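Probable Rab-related GTPase (Acanthamoeba polyphaga mimivirus, PDB 5XC5) binds GTP with magnesium as a small GTPase of the Rab family and may take part in protein transport. Local coordinates at residues A63-E66 / R67-S70; I71-M74 / Y75-N78; Y99-N102 / D103-N107; D122-K125 / N126-R129; G162-I165 / D166-E170. The protein carries 1 engineered substitution. All coordinates share one frame; numbering follows the deposited sequence.

Contact 1: residues A63-E66 / R67-S70. Engineered in segment 63-66: L65 (natural residue Gln). With GTP (guanosine-5'-triphosphate), chain B; ACT (acetate ion), chain D.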
# COMPACT_ATOMS: atom_id res chain seq x y z
N ALA A 63 9.83 -4.92 2.70
CA ALA A 63 10.56 -5.37 1.52
C ALA A 63 9.67 -6.19 0.59
O ALA A 63 8.95 -7.09 1.02
CB ALA A 63 11.72 -6.25 1.95
N GLY A 64 9.79 -5.90 -0.71
CA GLY A 64 9.17 -6.71 -1.74
C GLY A 64 10.08 -7.74 -2.39
O GLY A 64 9.59 -8.65 -3.06
N LEU A 65 11.40 -7.62 -2.20
CA LEU A 65 12.32 -8.58 -2.79
C LEU A 65 12.06 -9.97 -2.22
O LEU A 65 11.89 -10.14 -1.01
CB LEU A 65 13.76 -8.17 -2.52
CG LEU A 65 14.28 -7.03 -3.41
CD1 LEU A 65 15.56 -6.51 -2.81
CD2 LEU A 65 14.50 -7.46 -4.84
N GLU A 66 12.07 -10.97 -3.10
CA GLU A 66 11.64 -12.30 -2.69
C GLU A 66 12.51 -12.86 -1.59
O GLU A 66 12.01 -13.53 -0.68
CB GLU A 66 11.59 -13.23 -3.90
CG GLU A 66 10.71 -12.71 -5.02
CD GLU A 66 10.42 -13.73 -6.11
OE1 GLU A 66 11.08 -14.80 -6.13
OE2 GLU A 66 9.52 -13.46 -6.94
N ARG A 67 13.82 -12.59 -1.63
CA ARG A 67 14.70 -13.18 -0.63
C ARG A 67 14.51 -12.59 0.76
O ARG A 67 14.97 -13.19 1.74
CB ARG A 67 16.17 -13.15 -1.10
CG ARG A 67 16.87 -11.83 -0.97
CD ARG A 67 18.16 -11.88 -1.76
NE ARG A 67 18.98 -10.68 -1.59
CZ ARG A 67 18.86 -9.58 -2.33
NH1 ARG A 67 17.95 -9.51 -3.30
NH2 ARG A 67 19.66 -8.55 -2.10
N PHE A 68 13.81 -11.46 0.87
CA PHE A 68 13.54 -10.81 2.14
C PHE A 68 12.11 -11.00 2.62
O PHE A 68 11.67 -10.34 3.57
CB PHE A 68 13.91 -9.32 2.04
CG PHE A 68 15.36 -9.07 1.70
CD1 PHE A 68 16.38 -9.77 2.34
CD2 PHE A 68 15.71 -8.13 0.74
CE1 PHE A 68 17.72 -9.55 2.03
CE2 PHE A 68 17.06 -7.90 0.42
CZ PHE A 68 18.06 -8.61 1.07
N ARG A 69 11.37 -11.94 2.01
CA ARG A 69 10.00 -12.17 2.45
C ARG A 69 9.95 -12.63 3.89
O ARG A 69 9.00 -12.30 4.61
CB ARG A 69 9.30 -13.17 1.54
CG ARG A 69 7.78 -13.06 1.59
CD ARG A 69 7.26 -12.96 0.19
NE ARG A 69 8.04 -11.97 -0.53
CZ ARG A 69 7.93 -11.71 -1.83
NH1 ARG A 69 7.06 -12.37 -2.58
NH2 ARG A 69 8.69 -10.80 -2.36
N SER A 70 10.97 -13.37 4.35
CA SER A 70 10.92 -13.84 5.73
C SER A 70 11.13 -12.72 6.74
O SER A 70 10.86 -12.94 7.92
CB SER A 70 11.86 -15.02 5.97
OG SER A 70 13.21 -14.60 5.96
PG GTP B . 11.16 -2.57 -2.67
O1G GTP B . 11.56 -1.80 -1.43
O2G GTP B . 12.35 -3.16 -3.38
O3G GTP B . 10.09 -3.60 -2.39
O3B GTP B . 10.55 -1.54 -3.80
PB GTP B . 9.44 -0.38 -3.57
O1B GTP B . 9.63 0.29 -2.22
O2B GTP B . 8.06 -0.94 -3.79
O3A GTP B . 9.66 0.63 -4.81
PA GTP B . 10.47 2.04 -4.76
O1A GTP B . 9.65 3.10 -4.01
O2A GTP B . 11.91 1.81 -4.26
O5' GTP B . 10.43 2.44 -6.33
C5' GTP B . 11.08 1.65 -7.31
C4' GTP B . 11.35 2.50 -8.55
O4' GTP B . 10.09 2.83 -9.12
C3' GTP B . 12.07 3.80 -8.26
O3' GTP B . 13.00 4.09 -9.30
C2' GTP B . 10.95 4.83 -8.29
O2' GTP B . 11.40 6.11 -8.67
C1' GTP B . 10.00 4.23 -9.31
N9 GTP B . 8.63 4.68 -9.01
C8 GTP B . 8.00 4.69 -7.79
N7 GTP B . 6.74 5.16 -7.96
C5 GTP B . 6.58 5.46 -9.27
C6 GTP B . 5.50 5.96 -10.00
O6 GTP B . 4.41 6.27 -9.49
N1 GTP B . 5.69 6.14 -11.35
C2 GTP B . 6.87 5.82 -11.98
N2 GTP B . 6.96 6.02 -13.29
N3 GTP B . 7.94 5.31 -11.28
C4 GTP B . 7.76 5.15 -9.94
C ACT D . 15.23 -11.05 -4.93
O ACT D . 15.46 -11.26 -3.72
OXT ACT D . 16.17 -10.66 -5.63
CH3 ACT D . 13.89 -11.26 -5.51
O HOH W 1 9.46 -9.80 0.27
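L65 and F68 lie side by side and point the same way, with L65 CB 3.8 Å from F68 CD2 and L65 CD1 3.8 Å from F68 CE2. L65 is an engineered residue (Gln in the natural sequence). F68 CG stands anti to its carbonyl carbon, and this chi1 of -60° puts the ring alongside L65. The backbone turn separately brings F68 CB against the A63 CB methyl, at 3.8 Å. The R67 side chain follows the phenyl group: its CG sits over the middle of one ring face, and farther out F68 CE2 lies over the guanidinium centre. R67 reaches this path with CG between its backbone N and carbonyl carbon (chi1 78°) and the chain extended to NE. An acetate, probably from the crystallisation liquor, lies at the guanidinium edge and takes bonds from R67 N (3.0 Å to ACT O) and R67 NH1.

R69 bends back toward the turn, although the exact position of its guanidinium is doubtful. Its NE gives a hydrogen bond to water 1 (2.7 Å), which donates to A63 O and L65 O and so ties three residues of the turn together. Backbone bonds F68 N to L65 O (3.0 Å) and R69 N to E66 O close the turn. G64 N donates to O3G of the GTP gamma-phosphate at 2.9 Å, consistent with the DxxG glycine of switch II in Ras-like GTPases.

The turn leads from strand 54-61 into helix 69-72; L65 packs on S14 and P36, and F68 on I38, in what is by similarity the effector region.

Contact 2: residues I71-M74 / Y75-N78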
# COMPACT_ATOMS: atom_id res chain seq x y z
N ILE A 71 11.59 -11.55 6.30
CA ILE A 71 11.54 -10.35 7.14
C ILE A 71 10.15 -9.75 7.12
O ILE A 71 9.55 -9.48 8.16
CB ILE A 71 12.57 -9.31 6.67
CG1 ILE A 71 13.99 -9.86 6.67
CG2 ILE A 71 12.47 -8.05 7.55
CD1 ILE A 71 15.03 -8.88 6.11
N THR A 72 9.62 -9.52 5.92
CA THR A 72 8.33 -8.86 5.76
C THR A 72 7.23 -9.59 6.51
O THR A 72 6.35 -8.96 7.10
CB THR A 72 8.03 -8.74 4.27
OG1 THR A 72 8.98 -7.83 3.69
CG2 THR A 72 6.61 -8.24 4.02
N LYS A 73 7.29 -10.93 6.51
CA LYS A 73 6.28 -11.74 7.18
C LYS A 73 6.16 -11.39 8.66
O LYS A 73 5.07 -11.48 9.22
CB LYS A 73 6.66 -13.22 7.00
CG LYS A 73 5.80 -14.21 7.77
CD LYS A 73 6.14 -15.66 7.40
CE LYS A 73 5.65 -16.03 6.00
NZ LYS A 73 6.13 -17.37 5.53
N MET A 74 7.26 -10.97 9.29
CA MET A 74 7.24 -10.68 10.72
C MET A 74 6.52 -9.39 11.06
O MET A 74 6.38 -9.08 12.25
CB MET A 74 8.68 -10.65 11.25
CG MET A 74 9.40 -11.99 11.12
SD MET A 74 8.54 -13.33 11.98
CE MET A 74 8.69 -12.78 13.67
N TYR A 75 6.05 -8.64 10.07
CA TYR A 75 5.37 -7.38 10.28
C TYR A 75 3.87 -7.47 10.03
O TYR A 75 3.16 -6.47 10.22
CB TYR A 75 6.04 -6.27 9.45
CG TYR A 75 7.42 -6.01 9.99
CD1 TYR A 75 8.51 -6.73 9.53
CD2 TYR A 75 7.62 -5.10 11.03
CE1 TYR A 75 9.78 -6.53 10.06
CE2 TYR A 75 8.88 -4.90 11.57
CZ TYR A 75 9.96 -5.61 11.08
OH TYR A 75 11.21 -5.41 11.61
N TYR A 76 3.36 -8.64 9.63
CA TYR A 76 1.93 -8.79 9.35
C TYR A 76 1.10 -8.64 10.61
O TYR A 76 0.02 -8.03 10.58
CB TYR A 76 1.65 -10.17 8.77
CG TYR A 76 2.13 -10.44 7.37
CD1 TYR A 76 2.14 -9.45 6.39
CD2 TYR A 76 2.54 -11.71 7.01
CE1 TYR A 76 2.57 -9.73 5.10
CE2 TYR A 76 2.96 -11.99 5.73
CZ TYR A 76 2.98 -11.00 4.78
OH TYR A 76 3.41 -11.28 3.50
N THR A 77 1.55 -9.22 11.72
CA THR A 77 0.68 -9.40 12.87
C THR A 77 0.25 -8.06 13.45
O THR A 77 1.02 -7.09 13.45
CB THR A 77 1.37 -10.27 13.92
OG1 THR A 77 0.46 -10.55 15.00
CG2 THR A 77 2.61 -9.59 14.47
N ASN A 78 -1.00 -7.99 13.90
CA ASN A 78 -1.59 -6.82 14.54
C ASN A 78 -1.79 -5.65 13.60
O ASN A 78 -2.02 -4.52 14.06
CB ASN A 78 -0.84 -6.38 15.81
CG ASN A 78 -0.86 -7.44 16.88
OD1 ASN A 78 -1.89 -8.08 17.12
ND2 ASN A 78 0.27 -7.64 17.54
O HOH W 2 3.65 -11.41 11.56
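Y75 N donates to T72 O (3.0 Å) and Y76 N, weakly, to K73 O, bonds three residues apart, as in the 3-10 segment that begins at K73. One step farther on, water 2 links K73 O to T77 N.

The two tyrosines leave the turn separately. Y75 runs alongside I71 with its edge to the backbone: CD1 lies 3.2 Å from I71 O, and CE1 meets the I71 CG2 methyl at 4.0 Å. M74 O lies over a face of the same ring. Y76 instead turns a face to the backbone of T72 and K73. K73 CA makes a CH-pi contact, 4.0 Å from the ring centroid, while the K73 side chain passes obliquely across the CE2 side. With CG anti to its carbonyl carbon (chi1 -71°), the Y76 ring folds back over residues 72-73.

This turn probably forms the later part of switch II of the Ras-like fold and leads to strand 81-87. Y76 is buried against I9 and I11 of strand 6-12 and against helix 91-107, Y75 meets W60 and A40, and T72 OG1 is bonded to A63 O.

Contact 3: residues Y99-N102 / D103-N107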
# COMPACT_ATOMS: atom_id res chain seq x y z
N TYR A 99 -1.36 -13.28 -3.70
CA TYR A 99 -0.58 -14.03 -2.72
C TYR A 99 -0.15 -13.17 -1.55
O TYR A 99 -0.06 -13.67 -0.42
CB TYR A 99 0.60 -14.72 -3.41
CG TYR A 99 0.12 -15.57 -4.57
CD1 TYR A 99 -0.45 -16.82 -4.35
CD2 TYR A 99 0.18 -15.09 -5.88
CE1 TYR A 99 -0.91 -17.59 -5.41
CE2 TYR A 99 -0.27 -15.85 -6.94
CZ TYR A 99 -0.82 -17.09 -6.70
OH TYR A 99 -1.28 -17.85 -7.76
N TRP A 100 0.06 -11.87 -1.78
CA TRP A 100 0.32 -10.96 -0.67
C TRP A 100 -0.86 -10.93 0.29
O TRP A 100 -0.69 -11.01 1.51
CB TRP A 100 0.61 -9.56 -1.20
CG TRP A 100 1.99 -9.39 -1.76
CD1 TRP A 100 2.31 -9.13 -3.05
CD2 TRP A 100 3.21 -9.45 -1.04
NE1 TRP A 100 3.67 -9.04 -3.19
CE2 TRP A 100 4.25 -9.23 -1.96
CE3 TRP A 100 3.54 -9.68 0.31
CZ2 TRP A 100 5.59 -9.22 -1.59
CZ3 TRP A 100 4.87 -9.67 0.68
CH2 TRP A 100 5.88 -9.43 -0.27
N ILE A 101 -2.08 -10.80 -0.26
CA ILE A 101 -3.27 -10.74 0.58
C ILE A 101 -3.50 -12.08 1.27
O ILE A 101 -3.81 -12.13 2.46
CB ILE A 101 -4.48 -10.30 -0.26
CG1 ILE A 101 -4.33 -8.84 -0.70
CG2 ILE A 101 -5.77 -10.49 0.50
CD1 ILE A 101 -5.44 -8.38 -1.64
N ASN A 102 -3.30 -13.17 0.54
CA ASN A 102 -3.45 -14.50 1.12
C ASN A 102 -2.50 -14.69 2.29
O ASN A 102 -2.90 -15.18 3.35
CB ASN A 102 -3.20 -15.56 0.05
CG ASN A 102 -3.21 -16.95 0.62
OD1 ASN A 102 -4.27 -17.51 0.91
ND2 ASN A 102 -2.02 -17.53 0.79
N ASP A 103 -1.24 -14.29 2.12
CA ASP A 103 -0.24 -14.46 3.16
C ASP A 103 -0.53 -13.58 4.37
O ASP A 103 -0.38 -14.02 5.51
CB ASP A 103 1.14 -14.15 2.60
CG ASP A 103 1.65 -15.25 1.70
OD1 ASP A 103 0.91 -16.23 1.50
OD2 ASP A 103 2.79 -15.13 1.20
N LEU A 104 -0.91 -12.33 4.13
CA LEU A 104 -1.31 -11.47 5.24
C LEU A 104 -2.42 -12.13 6.05
O LEU A 104 -2.38 -12.14 7.28
CB LEU A 104 -1.77 -10.11 4.69
CG LEU A 104 -2.45 -9.16 5.68
CD1 LEU A 104 -1.50 -8.71 6.77
CD2 LEU A 104 -3.02 -7.96 4.93
N ARG A 105 -3.42 -12.70 5.37
CA ARG A 105 -4.57 -13.23 6.09
C ARG A 105 -4.25 -14.51 6.85
O ARG A 105 -4.84 -14.76 7.90
CB ARG A 105 -5.76 -13.39 5.14
CG ARG A 105 -6.43 -12.04 4.87
CD ARG A 105 -7.39 -12.08 3.69
NE ARG A 105 -8.16 -10.84 3.62
CZ ARG A 105 -8.88 -10.47 2.56
NH1 ARG A 105 -8.92 -11.22 1.48
NH2 ARG A 105 -9.55 -9.32 2.59
N ILE A 106 -3.30 -15.31 6.36
CA ILE A 106 -2.83 -16.47 7.11
C ILE A 106 -2.21 -16.04 8.43
O ILE A 106 -2.35 -16.72 9.46
CB ILE A 106 -1.82 -17.28 6.26
CG1 ILE A 106 -2.53 -18.01 5.13
CG2 ILE A 106 -1.01 -18.24 7.14
CD1 ILE A 106 -1.59 -18.54 4.08
N ASN A 107 -1.52 -14.91 8.43
CA ASN A 107 -0.72 -14.50 9.58
C ASN A 107 -1.39 -13.45 10.45
O ASN A 107 -0.89 -13.17 11.55
CB ASN A 107 0.63 -13.97 9.11
CG ASN A 107 1.53 -15.06 8.59
OD1 ASN A 107 2.19 -15.75 9.37
ND2 ASN A 107 1.56 -15.24 7.28
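Helix 91-107 is the crossover helix of the beta-alpha-beta unit that joins strands 81-87 and 113-119 in the Ras-like GTPase fold, and I101 and R105 meet one turn apart on it. R105 lies alongside I101, extended from CG to NE, and lays one face of its guanidinium over the I101 CG2 methyl, 3.4 Å from R105 NH1. The aliphatic part runs along the helix, R105 CD 3.9 Å from I101 CG2, and the charged end goes on to N142 O, with a long, weak ion pair to D143.

Regular i to i+4 bonds hold the backbone, among them L104 N to W100 O at 2.9 Å. On the outer side, N102 CG is anti to its backbone N (chi1 174°), which carries the amide toward the next turn. A long hydrogen bond from N102 ND2 to D103 OD1 (3.3 Å) rests on one of two D103 conformers and is doubtful to that extent. N102 ND2 also lies 3.5 Å from I106 CD1, where the N102 and I106 side chains cross at an angle.

I101 and L104 pack on I114 of strand 113-119, and both reach strand 81-87, at V84 and C82 respectively. W100 turns to the nucleotide side, where NE1 bonds to S13 OG of the phosphate-binding loop; its ring also packs on R69 and T72. At the C-terminal end N107 folds back on its own helix: ND2 donates to D103 O at 2.9 Å, and N107 N reaches that oxygen from the opposite face of the carbonyl plane.

Contact 4: residues D122-K125 / N126-R129. With GTP (guanosine-5'-triphosphate), chain B.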
# COMPACT_ATOMS: atom_id res chain seq x y z
N ASP A 122 1.10 7.24 -14.00
CA ASP A 122 1.68 8.25 -14.88
C ASP A 122 2.22 7.65 -16.16
O ASP A 122 2.31 8.35 -17.17
CB ASP A 122 2.81 8.98 -14.15
CG ASP A 122 3.87 8.02 -13.63
OD1 ASP A 122 3.59 7.31 -12.64
OD2 ASP A 122 4.99 7.97 -14.20
N ILE A 123 2.57 6.36 -16.15
CA ILE A 123 3.09 5.71 -17.35
C ILE A 123 1.99 5.67 -18.40
O ILE A 123 0.81 5.48 -18.09
CB ILE A 123 3.60 4.31 -16.99
CG1 ILE A 123 4.79 4.42 -16.02
CG2 ILE A 123 3.96 3.52 -18.25
CD1 ILE A 123 5.30 3.11 -15.50
N ASP A 124 2.38 5.87 -19.66
CA ASP A 124 1.46 5.84 -20.79
C ASP A 124 0.53 4.64 -20.69
O ASP A 124 0.96 3.51 -20.45
CB ASP A 124 2.29 5.73 -22.07
CG ASP A 124 3.18 6.93 -22.29
OD1 ASP A 124 3.00 7.93 -21.58
OD2 ASP A 124 4.06 6.86 -23.17
N LYS A 125 -0.76 4.90 -20.89
CA LYS A 125 -1.79 3.89 -20.74
C LYS A 125 -1.55 2.68 -21.65
O LYS A 125 -1.87 1.56 -21.27
CB LYS A 125 -3.16 4.52 -21.01
CG LYS A 125 -4.34 3.58 -20.94
CD LYS A 125 -4.58 3.06 -19.53
CE LYS A 125 -5.94 2.39 -19.46
NZ LYS A 125 -6.18 1.72 -18.16
N ASN A 126 -0.99 2.89 -22.84
CA ASN A 126 -0.80 1.73 -23.71
C ASN A 126 0.33 0.81 -23.25
O ASN A 126 0.50 -0.26 -23.83
CB ASN A 126 -0.66 2.13 -25.18
CG ASN A 126 0.53 3.01 -25.44
OD1 ASN A 126 1.43 3.13 -24.62
ND2 ASN A 126 0.54 3.64 -26.61
N ASN A 127 1.09 1.21 -22.23
CA ASN A 127 2.09 0.33 -21.63
C ASN A 127 1.59 -0.38 -20.38
O ASN A 127 2.33 -1.20 -19.84
CB ASN A 127 3.35 1.11 -21.27
CG ASN A 127 4.14 1.54 -22.48
OD1 ASN A 127 4.15 0.84 -23.50
ND2 ASN A 127 4.80 2.68 -22.39
N TRP A 128 0.38 -0.08 -19.90
CA TRP A 128 -0.14 -0.86 -18.78
C TRP A 128 -0.36 -2.30 -19.23
O TRP A 128 -0.74 -2.56 -20.38
CB TRP A 128 -1.47 -0.31 -18.27
CG TRP A 128 -1.44 1.08 -17.71
CD1 TRP A 128 -0.49 2.04 -17.91
CD2 TRP A 128 -2.44 1.68 -16.88
NE1 TRP A 128 -0.83 3.19 -17.24
CE2 TRP A 128 -2.03 2.99 -16.60
CE3 TRP A 128 -3.64 1.22 -16.33
CZ2 TRP A 128 -2.78 3.86 -15.82
CZ3 TRP A 128 -4.38 2.08 -15.54
CH2 TRP A 128 -3.95 3.38 -15.30
N ARG A 129 -0.14 -3.23 -18.31
CA ARG A 129 -0.33 -4.64 -18.59
C ARG A 129 -1.48 -5.23 -17.78
O ARG A 129 -1.63 -6.46 -17.73
CB ARG A 129 0.98 -5.41 -18.36
CG ARG A 129 2.10 -5.00 -19.33
CD ARG A 129 3.28 -5.96 -19.26
NE ARG A 129 4.26 -5.75 -20.33
CZ ARG A 129 5.39 -5.06 -20.20
NH1 ARG A 129 5.70 -4.47 -19.05
NH2 ARG A 129 6.22 -4.94 -21.23
PG GTP B . 11.16 -2.57 -2.67
O1G GTP B . 11.56 -1.80 -1.43
O2G GTP B . 12.35 -3.16 -3.38
O3G GTP B . 10.09 -3.60 -2.39
O3B GTP B . 10.55 -1.54 -3.80
PB GTP B . 9.44 -0.38 -3.57
O1B GTP B . 9.63 0.29 -2.22
O2B GTP B . 8.06 -0.94 -3.79
O3A GTP B . 9.66 0.63 -4.81
PA GTP B . 10.47 2.04 -4.76
O1A GTP B . 9.65 3.10 -4.01
O2A GTP B . 11.91 1.81 -4.26
O5' GTP B . 10.43 2.44 -6.33
C5' GTP B . 11.08 1.65 -7.31
C4' GTP B . 11.35 2.50 -8.55
O4' GTP B . 10.09 2.83 -9.12
C3' GTP B . 12.07 3.80 -8.26
O3' GTP B . 13.00 4.09 -9.30
C2' GTP B . 10.95 4.83 -8.29
O2' GTP B . 11.40 6.11 -8.67
C1' GTP B . 10.00 4.23 -9.31
N9 GTP B . 8.63 4.68 -9.01
C8 GTP B . 8.00 4.69 -7.79
N7 GTP B . 6.74 5.16 -7.96
C5 GTP B . 6.58 5.46 -9.27
C6 GTP B . 5.50 5.96 -10.00
O6 GTP B . 4.41 6.27 -9.49
N1 GTP B . 5.69 6.14 -11.35
C2 GTP B . 6.87 5.82 -11.98
N2 GTP B . 6.96 6.02 -13.29
N3 GTP B . 7.94 5.31 -11.28
C4 GTP B . 7.76 5.15 -9.94
O HOH W 3 3.89 4.72 -25.14
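The indole of W128 carries the aliphatic part of K125 on one face and has the I123 carbonyl at its edge. K125 CD sits over the six-membered ring, 3.8 Å from its centroid and 14° off the normal, a CH-pi contact; K125 NZ runs on past the CE3-CZ3 side of the ring, 3.2 Å from W128 CE3. A bend at chi2 (67°) turns the lysine chain back over the indole. At the edge, W128 NE1 donates to I123 O at 2.9 Å. This bond, with the oxygen near the ring plane, helps fix the rotation of the indole; the N-H meets the carbonyl from above its plane.

Backbone bonds N127 N to D124 O (2.9 Å) and W128 N to K125 O form the 3-10 turn beneath. I123 CG2 meets N127 CB, and in one D124 conformer water 3 links D124 OD2 to N126 OD1.

The D122 carboxylate reads the base with both oxygens: GTP N1 donates to OD1 at 2.7 Å, and GTP N2 to OD2 at 2.9 Å. S150 OG also bonds to OD1. The bidentate aspartate is the last residue of N119-K120-I121-D122, the NKxD guanine-specificity motif of Ras-superfamily GTPases.

Contact 5: residues G162-I165 / D166-E170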
# COMPACT_ATOMS: atom_id res chain seq x y z
N GLY A 162 -6.03 8.98 2.48
CA GLY A 162 -7.31 9.44 3.00
C GLY A 162 -8.33 8.32 3.11
O GLY A 162 -9.08 8.25 4.08
N LYS A 163 -8.38 7.44 2.10
CA LYS A 163 -9.27 6.29 2.17
C LYS A 163 -8.92 5.41 3.37
O LYS A 163 -9.80 4.96 4.10
CB LYS A 163 -9.15 5.46 0.89
CG LYS A 163 -9.64 6.17 -0.36
CD LYS A 163 -9.31 5.38 -1.64
CE LYS A 163 -10.12 4.08 -1.79
NZ LYS A 163 -11.59 4.34 -1.94
N MET A 164 -7.62 5.18 3.57
CA MET A 164 -7.18 4.36 4.70
C MET A 164 -7.52 5.03 6.03
O MET A 164 -7.97 4.36 6.97
CB MET A 164 -5.67 4.13 4.58
CG MET A 164 -5.04 3.34 5.72
SD MET A 164 -5.66 1.63 5.86
CE MET A 164 -5.16 0.90 4.28
N ILE A 165 -7.32 6.34 6.12
CA ILE A 165 -7.60 7.08 7.35
C ILE A 165 -9.08 7.01 7.70
O ILE A 165 -9.45 6.75 8.85
CB ILE A 165 -7.09 8.53 7.23
CG1 ILE A 165 -5.56 8.55 7.20
CG2 ILE A 165 -7.66 9.40 8.36
CD1 ILE A 165 -5.00 9.80 6.57
N ASP A 166 -9.95 7.24 6.70
CA ASP A 166 -11.39 7.17 6.95
C ASP A 166 -11.77 5.81 7.52
O ASP A 166 -12.55 5.73 8.47
CB ASP A 166 -12.18 7.40 5.65
CG ASP A 166 -12.05 8.82 5.12
OD1 ASP A 166 -11.48 9.68 5.81
OD2 ASP A 166 -12.56 9.07 4.01
N LYS A 167 -11.23 4.73 6.95
CA LYS A 167 -11.57 3.40 7.44
C LYS A 167 -11.04 3.18 8.85
O LYS A 167 -11.74 2.63 9.70
CB LYS A 167 -11.05 2.33 6.48
CG LYS A 167 -11.83 2.24 5.18
CD LYS A 167 -13.23 1.66 5.41
CE LYS A 167 -13.97 1.47 4.10
NZ LYS A 167 -14.06 2.75 3.37
N MET A 168 -9.80 3.60 9.13
CA MET A 168 -9.29 3.47 10.49
C MET A 168 -10.15 4.21 11.50
O MET A 168 -10.32 3.76 12.63
CB MET A 168 -7.84 3.97 10.58
CG MET A 168 -6.83 3.17 9.75
SD MET A 168 -6.72 1.40 10.14
CE MET A 168 -7.80 0.70 8.89
N SER A 169 -10.73 5.35 11.09
CA SER A 169 -11.53 6.14 12.02
C SER A 169 -12.84 5.44 12.39
O SER A 169 -13.46 5.83 13.39
CB SER A 169 -11.82 7.52 11.43
OG SER A 169 -12.86 7.49 10.47
N GLU A 170 -13.25 4.43 11.63
CA GLU A 170 -14.46 3.66 11.92
C GLU A 170 -14.24 2.58 12.97
O GLU A 170 -15.23 2.04 13.48
CB GLU A 170 -14.97 2.96 10.66
CG GLU A 170 -15.35 3.88 9.53
CD GLU A 170 -15.68 3.13 8.25
OE1 GLU A 170 -15.61 1.88 8.24
OE2 GLU A 170 -16.02 3.79 7.25
O HOH W 4 -12.47 5.19 3.01
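D166 N to G162 O, K167 N to K163 O, M168 N to M164 O and S169 N to I165 O, at 2.9 to 3.2 Å, make an unbroken run of alpha-helical bonds. On the inner side M164 and M168 cross at an angle one turn apart, the sulfur of M164 SD against the methyl of M168 CE at 3.8 Å. Their first torsions differ: M164 CG is anti to its backbone N (chi1 178°), M168 CG anti to its carbonyl carbon (chi1 -63°). M168 CG thereby comes back against the M164 carbonyl, 3.2 Å from its oxygen, and both chains bend at chi2 and chi3 to bring sulfur and methyl together.

Helix 154-169 is the C-terminal helix of the Ras-like domain and lies against its central sheet. Both methionines take part in that packing, touching I8 of strand 6-12, M164 also Y113, and M168 also Y6 and L55. I165, on the same buried side, meets L57 of strand 54-61 and A49.

The polar groups lie farther round. Water 4 donates to K163 O (2.9 Å) and accepts from K167 NZ (2.9 Å), bridging one helical turn; the K167 chain curls to reach it. K163 NZ is engaged elsewhere, in a salt bridge with D145. Toward the helix end S169 OG donates to D166 O at 2.7 Å, and E170 OE1 bonds to Y112 OH.

In the fold
Each contact joins residues of one continuous stretch, so each closes a turn and none nests in or crosses another. Contact 1 leaves strand 54-61 beside the gamma-phosphate and runs directly into contact 2, which ends before strand 81-87. Contact 3 lies on helix 91-107, and contacts 1 and 2 both pack on it. Contact 4 follows strand 113-119 and holds the guanine end of the GTP, the same ligand contact 1 holds by its phosphate. Contact 5 ties the C-terminal helix 154-169 to strands 6-12, 54-61 and 113-119; it stands on the opposite side of the chain's centre from contact 1, about 28 Å away, centre to centre.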